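Local coordinates for protein metallocarboxypeptidase (Trypanosoma cruzi, PDB 3DWC) that probably removes single amino acids other than proline from the C-terminal end of peptides, as a metal-dependent carboxypeptidase of the M32 family, at residues V12-Y17 with F283-V288; Y17-M22 with L51-T56; N95-E100 with K144-N149; M290-G295 with H469-T474. All coordinates share one frame; numbering follows the deposited sequence.

Contact 1: residues V12-Y17 with F283-V288; sequences VFTKLY and FETQPV
Thr14 OG1 and Thr285 OG1 lie 2.6 Å apart in a short hydrogen bond between two hydroxyls, either of which could give the proton. The Thr14 hydroxyl also bonds back to the carbonyl of Glu10, one turn earlier in helix 3-32, and Gln286 NE2 is 3.1 Å from Thr14 OG1. That amide is itself held from both ends, NE2 by the Glu10 carbonyl and OE1 by Asn83 of helix 78-95. Thr285 then turns its backbone to the Tyr17 ring. With CG anti to the backbone N (chi1 -175°), Tyr17 brings its ring across Thr285, and Thr285 CA sits 3.7 Å from the centroid of the Tyr17 ring, over its face, in a CH-pi contact. On the same residue, Thr285 CG2 is 3.8 Å from Tyr17 CD2 near the ring's rim. Two waters complete the seam. One donates to both Phe13 O and Thr285 O, two acceptors that could not bond each other directly; the second spans Tyr17 OH and Glu284 O, while Tyr17 OH also bonds Glu245. Phe13 CD2 adds a purely apolar touch on Pro287 CG at 4.0 Å. A beta turn, Phe283 to Gln286, is thus fastened to the side of a helix largely by hydroxyls and bridging water, so that the carbonyls of the turn find donors without any direct backbone pairing.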
# COMPACT_ATOMS: atom_id res chain seq x y z
N VAL B 12 13.96 0.27 20.93
CA VAL B 12 13.01 -0.80 20.71
C VAL B 12 11.71 -0.23 20.20
O VAL B 12 11.15 -0.76 19.26
CB VAL B 12 12.73 -1.59 22.00
CG1 VAL B 12 11.60 -2.58 21.79
CG2 VAL B 12 14.00 -2.31 22.45
N PHE B 13 11.25 0.88 20.76
CA PHE B 13 9.94 1.41 20.37
C PHE B 13 9.94 2.05 18.96
O PHE B 13 8.94 2.01 18.26
CB PHE B 13 9.37 2.33 21.46
CG PHE B 13 8.62 1.57 22.50
CD1 PHE B 13 9.28 0.98 23.56
CD2 PHE B 13 7.25 1.37 22.38
CE1 PHE B 13 8.59 0.26 24.53
CE2 PHE B 13 6.56 0.62 23.32
CZ PHE B 13 7.26 0.06 24.41
N THR B 14 11.08 2.60 18.55
CA THR B 14 11.29 3.04 17.19
C THR B 14 11.23 1.85 16.23
O THR B 14 10.64 1.97 15.18
CB THR B 14 12.61 3.82 17.06
OG1 THR B 14 12.49 5.04 17.84
CG2 THR B 14 12.94 4.16 15.57
N LYS B 15 11.81 0.71 16.61
CA LYS B 15 11.72 -0.51 15.81
C LYS B 15 10.26 -0.88 15.58
O LYS B 15 9.84 -1.07 14.44
CB LYS B 15 12.50 -1.64 16.50
CG LYS B 15 12.89 -2.75 15.63
CD LYS B 15 14.15 -3.46 16.11
CE LYS B 15 14.02 -3.97 17.56
NZ LYS B 15 14.87 -5.20 17.87
N LEU B 16 9.50 -0.98 16.68
CA LEU B 16 8.07 -1.29 16.63
C LEU B 16 7.26 -0.32 15.77
O LEU B 16 6.40 -0.75 15.01
CB LEU B 16 7.47 -1.31 18.05
CG LEU B 16 7.90 -2.47 18.95
CD1 LEU B 16 7.43 -2.23 20.40
CD2 LEU B 16 7.45 -3.92 18.38
N TYR B 17 7.56 0.97 15.88
CA TYR B 17 6.95 2.03 15.05
C TYR B 17 7.18 1.74 13.57
O TYR B 17 6.26 1.81 12.76
CB TYR B 17 7.51 3.40 15.46
CG TYR B 17 6.89 4.60 14.79
CD1 TYR B 17 5.71 5.13 15.25
CD2 TYR B 17 7.49 5.19 13.69
CE1 TYR B 17 5.14 6.27 14.64
CE2 TYR B 17 6.92 6.29 13.05
CZ TYR B 17 5.76 6.84 13.54
OH TYR B 17 5.18 7.95 12.92
N PHE B 283 9.50 13.35 19.65
CA PHE B 283 9.12 12.03 20.14
C PHE B 283 8.33 11.24 19.11
O PHE B 283 7.55 10.35 19.44
CB PHE B 283 8.34 12.19 21.42
CG PHE B 283 9.21 12.53 22.61
CD1 PHE B 283 9.53 13.86 22.92
CD2 PHE B 283 9.71 11.52 23.43
CE1 PHE B 283 10.30 14.16 24.02
CE2 PHE B 283 10.47 11.80 24.54
CZ PHE B 283 10.79 13.13 24.83
N GLU B 284 8.58 11.54 17.84
CA GLU B 284 7.69 11.09 16.76
C GLU B 284 7.49 9.57 16.63
O GLU B 284 6.37 9.11 16.36
CB GLU B 284 8.15 11.69 15.42
CG GLU B 284 7.89 13.19 15.31
CD GLU B 284 8.99 14.05 15.89
OE1 GLU B 284 8.76 15.26 15.97
OE2 GLU B 284 10.08 13.56 16.27
N THR B 285 8.53 8.79 16.90
CA THR B 285 8.46 7.31 16.77
C THR B 285 8.15 6.59 18.11
O THR B 285 8.25 5.37 18.21
CB THR B 285 9.80 6.78 16.27
OG1 THR B 285 10.79 6.96 17.31
CG2 THR B 285 10.24 7.54 15.00
N GLN B 286 7.74 7.37 19.12
CA GLN B 286 7.50 6.90 20.48
C GLN B 286 6.04 6.93 20.90
O GLN B 286 5.24 7.74 20.38
CB GLN B 286 8.27 7.82 21.44
CG GLN B 286 9.79 7.81 21.22
CD GLN B 286 10.41 6.47 21.49
OE1 GLN B 286 10.23 5.91 22.58
NE2 GLN B 286 11.16 5.94 20.50
N PRO B 287 5.70 6.13 21.92
CA PRO B 287 4.32 6.00 22.30
C PRO B 287 3.72 7.23 23.01
O PRO B 287 2.50 7.32 23.11
CB PRO B 287 4.34 4.73 23.16
CG PRO B 287 5.65 4.74 23.79
CD PRO B 287 6.58 5.32 22.78
N VAL B 288 4.54 8.18 23.48
CA VAL B 288 4.01 9.45 24.00
C VAL B 288 3.49 10.37 22.87
O VAL B 288 2.64 11.22 23.09
CB VAL B 288 5.07 10.19 24.80
CG1 VAL B 288 6.14 10.79 23.90
CG2 VAL B 288 4.38 11.27 25.73
O HOH W 1 6.74 3.62 19.26
O HOH W 2 4.40 9.80 14.77

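Contact 2: residues Y17-M22 with L51-T56; sequences YRYGHM and LHMHDT
This is a near-antiparallel packing of two helices, 3-32 and 39-57, which form a helical hairpin in this largely helical M32 carboxypeptidase; it lies at the surface, where the second subunit approaches. The axes of segments 17-22 and 51-56 run at 162° to each other and come no closer than 10.3 Å, a spacing filled by large side chains. Tyr19 supplies most of one side. Against its ring comes the edge of the His52 imidazole, in an offset edge-to-face pair with centroids 4.8 Å apart and planes at 68°. His52 has CG anti to the backbone N, a torsion that carries the imidazole across to the tyrosine, and His52 CD2 comes within 3.3 Å of Tyr19 CE2. From the next turn of the same helix, Thr56 OG1 stands over the centre of the imidazole while donating to His52 O, so the histidine is flanked by tyrosine at its edge and a hydroxyl over a face. The same histidine stacks on His52 of the second subunit, which ties this intrachain pair to the dimer interface. Met53 packs beside the tyrosine: its CG lies 3.8 Å from Tyr19 CB, and the chain then bends at its last torsion (chi3 66°), bringing Met53 CE to 3.9 Å from Gly20 N.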
# COMPACT_ATOMS: atom_id res chain seq x y z
N TYR B 17 7.56 0.97 15.88
CA TYR B 17 6.95 2.03 15.05
C TYR B 17 7.18 1.74 13.57
O TYR B 17 6.26 1.81 12.76
CB TYR B 17 7.51 3.40 15.46
CG TYR B 17 6.89 4.60 14.79
CD1 TYR B 17 5.71 5.13 15.25
CD2 TYR B 17 7.49 5.19 13.69
CE1 TYR B 17 5.14 6.27 14.64
CE2 TYR B 17 6.92 6.29 13.05
CZ TYR B 17 5.76 6.84 13.54
OH TYR B 17 5.18 7.95 12.92
N ARG B 18 8.38 1.30 13.23
CA ARG B 18 8.68 1.00 11.84
C ARG B 18 7.91 -0.17 11.33
O ARG B 18 7.44 -0.17 10.18
CB ARG B 18 10.17 0.69 11.62
CG ARG B 18 11.14 1.82 11.90
CD ARG B 18 10.62 3.18 11.50
NE ARG B 18 11.60 4.22 11.88
CZ ARG B 18 11.39 5.51 11.70
NH1 ARG B 18 10.25 5.92 11.17
NH2 ARG B 18 12.31 6.41 12.07
N TYR B 19 7.79 -1.20 12.16
CA TYR B 19 7.02 -2.36 11.76
C TYR B 19 5.54 -2.00 11.67
O TYR B 19 4.83 -2.49 10.79
CB TYR B 19 7.20 -3.49 12.76
CG TYR B 19 8.61 -4.04 12.95
CD1 TYR B 19 9.47 -4.24 11.88
CD2 TYR B 19 9.05 -4.47 14.21
CE1 TYR B 19 10.78 -4.82 12.06
CE2 TYR B 19 10.32 -5.05 14.40
CZ TYR B 19 11.18 -5.20 13.31
OH TYR B 19 12.46 -5.76 13.49
N GLY B 20 5.08 -1.11 12.55
CA GLY B 20 3.68 -0.65 12.56
C GLY B 20 3.33 0.13 11.31
O GLY B 20 2.23 -0.00 10.77
N HIS B 21 4.29 0.92 10.83
CA HIS B 21 4.15 1.56 9.52
C HIS B 21 3.72 0.58 8.41
O HIS B 21 2.74 0.82 7.71
CB HIS B 21 5.45 2.23 9.16
CG HIS B 21 5.46 2.87 7.81
ND1 HIS B 21 5.33 4.23 7.62
CD2 HIS B 21 5.68 2.33 6.58
CE1 HIS B 21 5.44 4.50 6.33
NE2 HIS B 21 5.65 3.36 5.68
N MET B 22 4.44 -0.52 8.27
CA MET B 22 4.06 -1.59 7.32
C MET B 22 2.65 -2.13 7.49
O MET B 22 1.90 -2.27 6.53
CB MET B 22 5.05 -2.73 7.45
CG MET B 22 6.49 -2.33 7.02
SD MET B 22 6.52 -1.89 5.24
CE MET B 22 8.19 -1.46 4.96
N LEU B 51 2.89 -10.96 14.57
CA LEU B 51 3.62 -11.91 15.42
C LEU B 51 4.98 -11.35 15.89
O LEU B 51 5.30 -11.36 17.09
CB LEU B 51 3.82 -13.23 14.69
CG LEU B 51 4.10 -14.52 15.45
CD1 LEU B 51 4.38 -15.63 14.48
CD2 LEU B 51 5.26 -14.37 16.37
N HIS B 52 5.74 -10.81 14.95
CA HIS B 52 7.08 -10.31 15.25
C HIS B 52 6.97 -9.13 16.22
O HIS B 52 7.66 -9.07 17.23
CB HIS B 52 7.81 -9.92 13.96
CG HIS B 52 9.22 -9.47 14.18
ND1 HIS B 52 10.17 -10.25 14.81
CD2 HIS B 52 9.84 -8.29 13.89
CE1 HIS B 52 11.30 -9.58 14.89
NE2 HIS B 52 11.13 -8.39 14.34
N MET B 53 6.04 -8.21 15.95
CA MET B 53 5.82 -7.10 16.87
C MET B 53 5.48 -7.62 18.25
O MET B 53 6.00 -7.13 19.24
CB MET B 53 4.73 -6.20 16.36
CG MET B 53 5.06 -5.58 15.04
SD MET B 53 3.79 -4.50 14.44
CE MET B 53 3.83 -3.18 15.66
N HIS B 54 4.64 -8.65 18.32
CA HIS B 54 4.29 -9.25 19.60
C HIS B 54 5.48 -9.87 20.36
O HIS B 54 5.60 -9.67 21.58
CB HIS B 54 3.24 -10.33 19.40
CG HIS B 54 2.87 -11.04 20.66
ND1 HIS B 54 2.08 -10.48 21.63
CD2 HIS B 54 3.20 -12.28 21.11
CE1 HIS B 54 1.90 -11.35 22.61
NE2 HIS B 54 2.58 -12.44 22.32
N ASP B 55 6.32 -10.63 19.66
CA ASP B 55 7.52 -11.22 20.24
C ASP B 55 8.53 -10.16 20.68
O ASP B 55 9.20 -10.33 21.70
CB ASP B 55 8.22 -12.14 19.23
CG ASP B 55 7.42 -13.38 18.92
OD1 ASP B 55 6.44 -13.68 19.63
OD2 ASP B 55 7.77 -14.07 17.95
N THR B 56 8.63 -9.08 19.92
CA THR B 56 9.52 -7.98 20.24
C THR B 56 9.13 -7.29 21.55
O THR B 56 9.98 -7.14 22.43
CB THR B 56 9.55 -6.96 19.08
OG1 THR B 56 9.97 -7.65 17.90
CG2 THR B 56 10.52 -5.82 19.36

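Contact 3: residues N95-E100 with K144-N149; sequences NLLPEE and KLRAGN
Leu97 lies over one face of the Arg146 guanidinium, its CG 4.0 Å above the centre of that flat group and its CD1 3.7 Å from Arg146 NH1. The arginine gets there by a bend at chi3 (83°), which folds the end of the chain back across the leucine. Its charge is met by another residue, since NH1 forms a salt bridge with Glu142, one turn earlier on helix 125-147; the leucine covers a face of the guanidinium, which offers no N-H, while NH1 is engaged by Glu142. The other branch of the same leucine, CD2, rests 3.7 Å from Leu145 CB, the two side chains meeting at about a right angle. Beside it, Pro98 CD packs on Leu145 CG at 4.0 Å, and Leu96 CD2 approaches the carbonyl oxygen of Arg146 at 3.7 Å. No hydrogen bond crosses, so the contact is one of van der Waals fit. Pro98 takes the N-cap position of helix 99-122, while Gly148, with positive phi, marks where helix 125-147 gives way. The start of one helix and the end of the next are thereby brought together, as expected of an antiparallel helical hairpin, here at the surface of an all but wholly helical region.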
# COMPACT_ATOMS: atom_id res chain seq x y z
N ASN B 95 1.19 -7.74 27.13
CA ASN B 95 1.83 -8.73 27.97
C ASN B 95 0.88 -9.36 28.99
O ASN B 95 1.15 -10.46 29.44
CB ASN B 95 3.03 -8.09 28.66
CG ASN B 95 4.15 -9.07 28.92
OD1 ASN B 95 4.80 -9.55 27.99
ND2 ASN B 95 4.40 -9.35 30.19
N LEU B 96 -0.19 -8.67 29.36
CA LEU B 96 -1.07 -9.12 30.44
C LEU B 96 -1.99 -10.28 30.04
O LEU B 96 -2.54 -10.96 30.90
CB LEU B 96 -1.88 -7.95 31.03
CG LEU B 96 -1.40 -7.28 32.33
CD1 LEU B 96 0.13 -7.07 32.36
CD2 LEU B 96 -2.11 -5.94 32.58
N LEU B 97 -2.17 -10.50 28.75
CA LEU B 97 -2.97 -11.61 28.26
C LEU B 97 -2.06 -12.79 27.90
O LEU B 97 -1.19 -12.64 27.04
CB LEU B 97 -3.74 -11.19 27.00
CG LEU B 97 -4.81 -10.09 27.09
CD1 LEU B 97 -5.70 -10.18 25.87
CD2 LEU B 97 -5.65 -10.20 28.35
N PRO B 98 -2.26 -13.96 28.54
CA PRO B 98 -1.50 -15.14 28.10
C PRO B 98 -1.84 -15.58 26.66
O PRO B 98 -2.98 -15.45 26.22
CB PRO B 98 -1.90 -16.22 29.12
CG PRO B 98 -2.43 -15.47 30.29
CD PRO B 98 -3.12 -14.27 29.69
N GLU B 99 -0.83 -16.10 25.96
CA GLU B 99 -0.93 -16.40 24.53
C GLU B 99 -2.03 -17.41 24.24
O GLU B 99 -2.64 -17.39 23.18
CB GLU B 99 0.41 -16.88 23.98
CG GLU B 99 1.55 -15.87 24.18
CD GLU B 99 2.80 -16.20 23.39
OE1 GLU B 99 3.57 -15.26 23.10
OE2 GLU B 99 3.01 -17.39 23.05
N GLU B 100 -2.26 -18.29 25.21
CA GLU B 100 -3.34 -19.27 25.18
C GLU B 100 -4.70 -18.57 25.08
O GLU B 100 -5.54 -18.92 24.26
CB GLU B 100 -3.25 -20.18 26.42
CG GLU B 100 -4.37 -21.21 26.59
CD GLU B 100 -5.66 -20.60 27.12
OE1 GLU B 100 -6.74 -20.95 26.59
OE2 GLU B 100 -5.60 -19.76 28.05
N LYS B 144 -10.79 -9.53 33.76
CA LYS B 144 -10.01 -9.96 34.91
C LYS B 144 -8.49 -9.96 34.65
O LYS B 144 -7.70 -9.49 35.47
CB LYS B 144 -10.48 -11.33 35.39
CG LYS B 144 -11.76 -11.29 36.20
CD LYS B 144 -12.12 -12.67 36.75
CE LYS B 144 -13.53 -12.71 37.35
NZ LYS B 144 -14.58 -12.25 36.38
N LEU B 145 -8.10 -10.49 33.49
CA LEU B 145 -6.69 -10.53 33.09
C LEU B 145 -6.12 -9.12 32.99
O LEU B 145 -5.07 -8.82 33.55
CB LEU B 145 -6.54 -11.26 31.74
CG LEU B 145 -6.28 -12.78 31.70
CD1 LEU B 145 -6.48 -13.47 33.06
CD2 LEU B 145 -7.13 -13.45 30.61
N ARG B 146 -6.83 -8.25 32.27
CA ARG B 146 -6.38 -6.86 32.09
C ARG B 146 -6.41 -6.12 33.46
O ARG B 146 -5.52 -5.33 33.76
CB ARG B 146 -7.21 -6.13 31.02
CG ARG B 146 -7.60 -7.00 29.82
CD ARG B 146 -7.81 -6.23 28.54
NE ARG B 146 -6.53 -6.01 27.90
CZ ARG B 146 -6.21 -6.28 26.64
NH1 ARG B 146 -7.09 -6.77 25.79
NH2 ARG B 146 -4.98 -6.04 26.23
N ALA B 147 -7.40 -6.45 34.30
CA ALA B 147 -7.45 -5.89 35.67
C ALA B 147 -6.18 -6.15 36.47
O ALA B 147 -5.80 -5.32 37.30
CB ALA B 147 -8.65 -6.43 36.43
N GLY B 148 -5.53 -7.28 36.23
CA GLY B 148 -4.27 -7.61 36.93
C GLY B 148 -4.43 -7.59 38.44
O GLY B 148 -5.44 -8.06 38.97
N ASN B 149 -3.41 -7.04 39.13
CA ASN B 149 -3.41 -6.85 40.58
C ASN B 149 -3.80 -5.43 40.99
O ASN B 149 -3.24 -4.87 41.93
CB ASN B 149 -2.01 -7.16 41.15
CG ASN B 149 -1.71 -8.66 41.23
OD1 ASN B 149 -0.93 -9.09 42.07
ND2 ASN B 149 -2.33 -9.45 40.35

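Contact 4: residues M290-G295 with H469-T474; sequences MARSLG and HGSSLT
Two loops meet here, the one leading into helix 294-309, which carries the cobalt ligand Glu298, and a type II' beta turn running from His469 to Ser472. Ser471 OG donates to Met290 O at 2.8 Å, standing well above the plane of that carbonyl. The hydroxyl reaches it with OG anti to its own carbonyl carbon (chi1 -65°). Arg292 works from the other side: bent at chi2 and chi3, it lays one guanidinium face against Ser471 CB, 3.7 Å above the centre. At the edge of the same group NH1 donates to Leu473 O at 3.0 Å, nearly straight at 167° and within the guanidinium plane, while NH2 pairs with Glu86 of helix 78-95 in a salt bridge. A water donates to Ser471 OG and has a weak bond with Arg292 NH2. The arginine is buried; the Glu86 carboxylate probably balances its charge. Gly470, with positive phi, brings its backbone close to Met290, Met290 O lying 3.1 Å from Gly470 C. Around this pairing, Tyr274 of helix 259-276 bonds the backbone N of Arg292, Arg85 of helix 78-95 bonds Ser472 O, and helix 475-483 begins just after Thr474, its N-cap, with its Thr475 touching Arg292.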
# COMPACT_ATOMS: atom_id res chain seq x y z
N MET B 290 1.33 10.04 20.51
CA MET B 290 0.13 9.37 20.05
C MET B 290 -1.15 10.03 20.59
O MET B 290 -1.13 10.67 21.64
CB MET B 290 0.12 7.96 20.58
CG MET B 290 1.35 7.21 20.23
SD MET B 290 0.95 5.51 19.90
CE MET B 290 0.25 5.86 18.29
N ALA B 291 -2.25 9.90 19.83
CA ALA B 291 -3.57 10.29 20.32
C ALA B 291 -3.80 9.80 21.74
O ALA B 291 -3.40 8.72 22.09
CB ALA B 291 -4.64 9.80 19.40
N ARG B 292 -4.39 10.65 22.60
CA ARG B 292 -4.49 10.35 24.02
C ARG B 292 -5.52 9.25 24.28
O ARG B 292 -5.31 8.40 25.11
CB ARG B 292 -4.79 11.64 24.81
CG ARG B 292 -5.18 11.44 26.27
CD ARG B 292 -4.00 11.07 27.13
NE ARG B 292 -3.68 9.65 27.01
CZ ARG B 292 -2.62 9.09 27.60
NH1 ARG B 292 -1.81 9.81 28.36
NH2 ARG B 292 -2.39 7.81 27.42
N SER B 293 -6.64 9.28 23.56
CA SER B 293 -7.68 8.28 23.75
C SER B 293 -8.65 8.32 22.59
O SER B 293 -8.61 9.25 21.76
CB SER B 293 -8.44 8.51 25.08
OG SER B 293 -9.41 9.53 24.94
N LEU B 294 -9.55 7.33 22.54
CA LEU B 294 -10.54 7.31 21.48
C LEU B 294 -11.57 8.39 21.69
O LEU B 294 -12.09 8.92 20.73
CB LEU B 294 -11.25 5.96 21.35
CG LEU B 294 -10.71 4.97 20.32
CD1 LEU B 294 -9.17 4.78 20.39
CD2 LEU B 294 -11.40 3.60 20.53
N GLY B 295 -11.84 8.73 22.95
CA GLY B 295 -12.73 9.84 23.26
C GLY B 295 -12.08 11.17 22.87
O GLY B 295 -12.74 12.06 22.31
N HIS B 469 0.17 17.93 22.38
CA HIS B 469 0.49 17.20 23.60
C HIS B 469 0.51 15.65 23.45
O HIS B 469 1.11 14.95 24.29
CB HIS B 469 -0.49 17.64 24.69
CG HIS B 469 -0.43 19.12 24.97
ND1 HIS B 469 0.70 19.72 25.50
CD2 HIS B 469 -1.33 20.11 24.80
CE1 HIS B 469 0.47 21.01 25.64
NE2 HIS B 469 -0.74 21.28 25.20
N GLY B 470 -0.08 15.12 22.39
CA GLY B 470 -0.33 13.68 22.27
C GLY B 470 -0.70 12.99 23.58
O GLY B 470 -1.75 13.26 24.15
N SER B 471 0.17 12.08 24.05
CA SER B 471 -0.09 11.30 25.29
C SER B 471 0.85 11.63 26.43
O SER B 471 1.10 10.77 27.31
CB SER B 471 -0.03 9.79 25.00
OG SER B 471 -1.09 9.51 24.14
N SER B 472 1.34 12.88 26.44
CA SER B 472 2.36 13.31 27.39
C SER B 472 1.71 13.67 28.69
O SER B 472 2.36 13.63 29.71
CB SER B 472 3.16 14.53 26.88
OG SER B 472 2.28 15.56 26.45
N LEU B 473 0.46 14.06 28.62
CA LEU B 473 -0.37 14.27 29.76
C LEU B 473 -1.45 13.22 29.87
O LEU B 473 -1.93 12.73 28.91
CB LEU B 473 -1.09 15.61 29.64
CG LEU B 473 -0.13 16.78 29.54
CD1 LEU B 473 -0.94 18.01 29.15
CD2 LEU B 473 0.64 16.94 30.85
N THR B 474 -1.85 12.96 31.09
CA THR B 474 -3.05 12.27 31.43
C THR B 474 -4.30 12.95 30.78
O THR B 474 -4.30 14.16 30.56
CB THR B 474 -3.08 12.38 32.97
OG1 THR B 474 -2.42 11.22 33.54
CG2 THR B 474 -4.43 12.64 33.54
O HOH W 3 -2.56 6.67 24.64

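How the contacts relate
Contacts 1 and 2 both use helix 3-32 and share Tyr17, though that residue takes part in contact 1 alone: there the helix meets a loop held by hydroxyls and water, whereas in contact 2 it meets another helix through Tyr19 and Gly20. Contact 3, like contact 2 at the surface, is mainly apolar, with a leucine over the arginine's guanidinium face; His54 NE2, 3.1 Å from Glu99 OE1, probably hydrogen-bonds across to contact 2. Contacts 1 and 4 are partly buried. Contact 4, its centre about 13 Å from the centre of the chain, relies on a buried arginine and serine. Val288 O and Ser471 N, 2.8 Å apart in a probable hydrogen bond, connect it with contact 1.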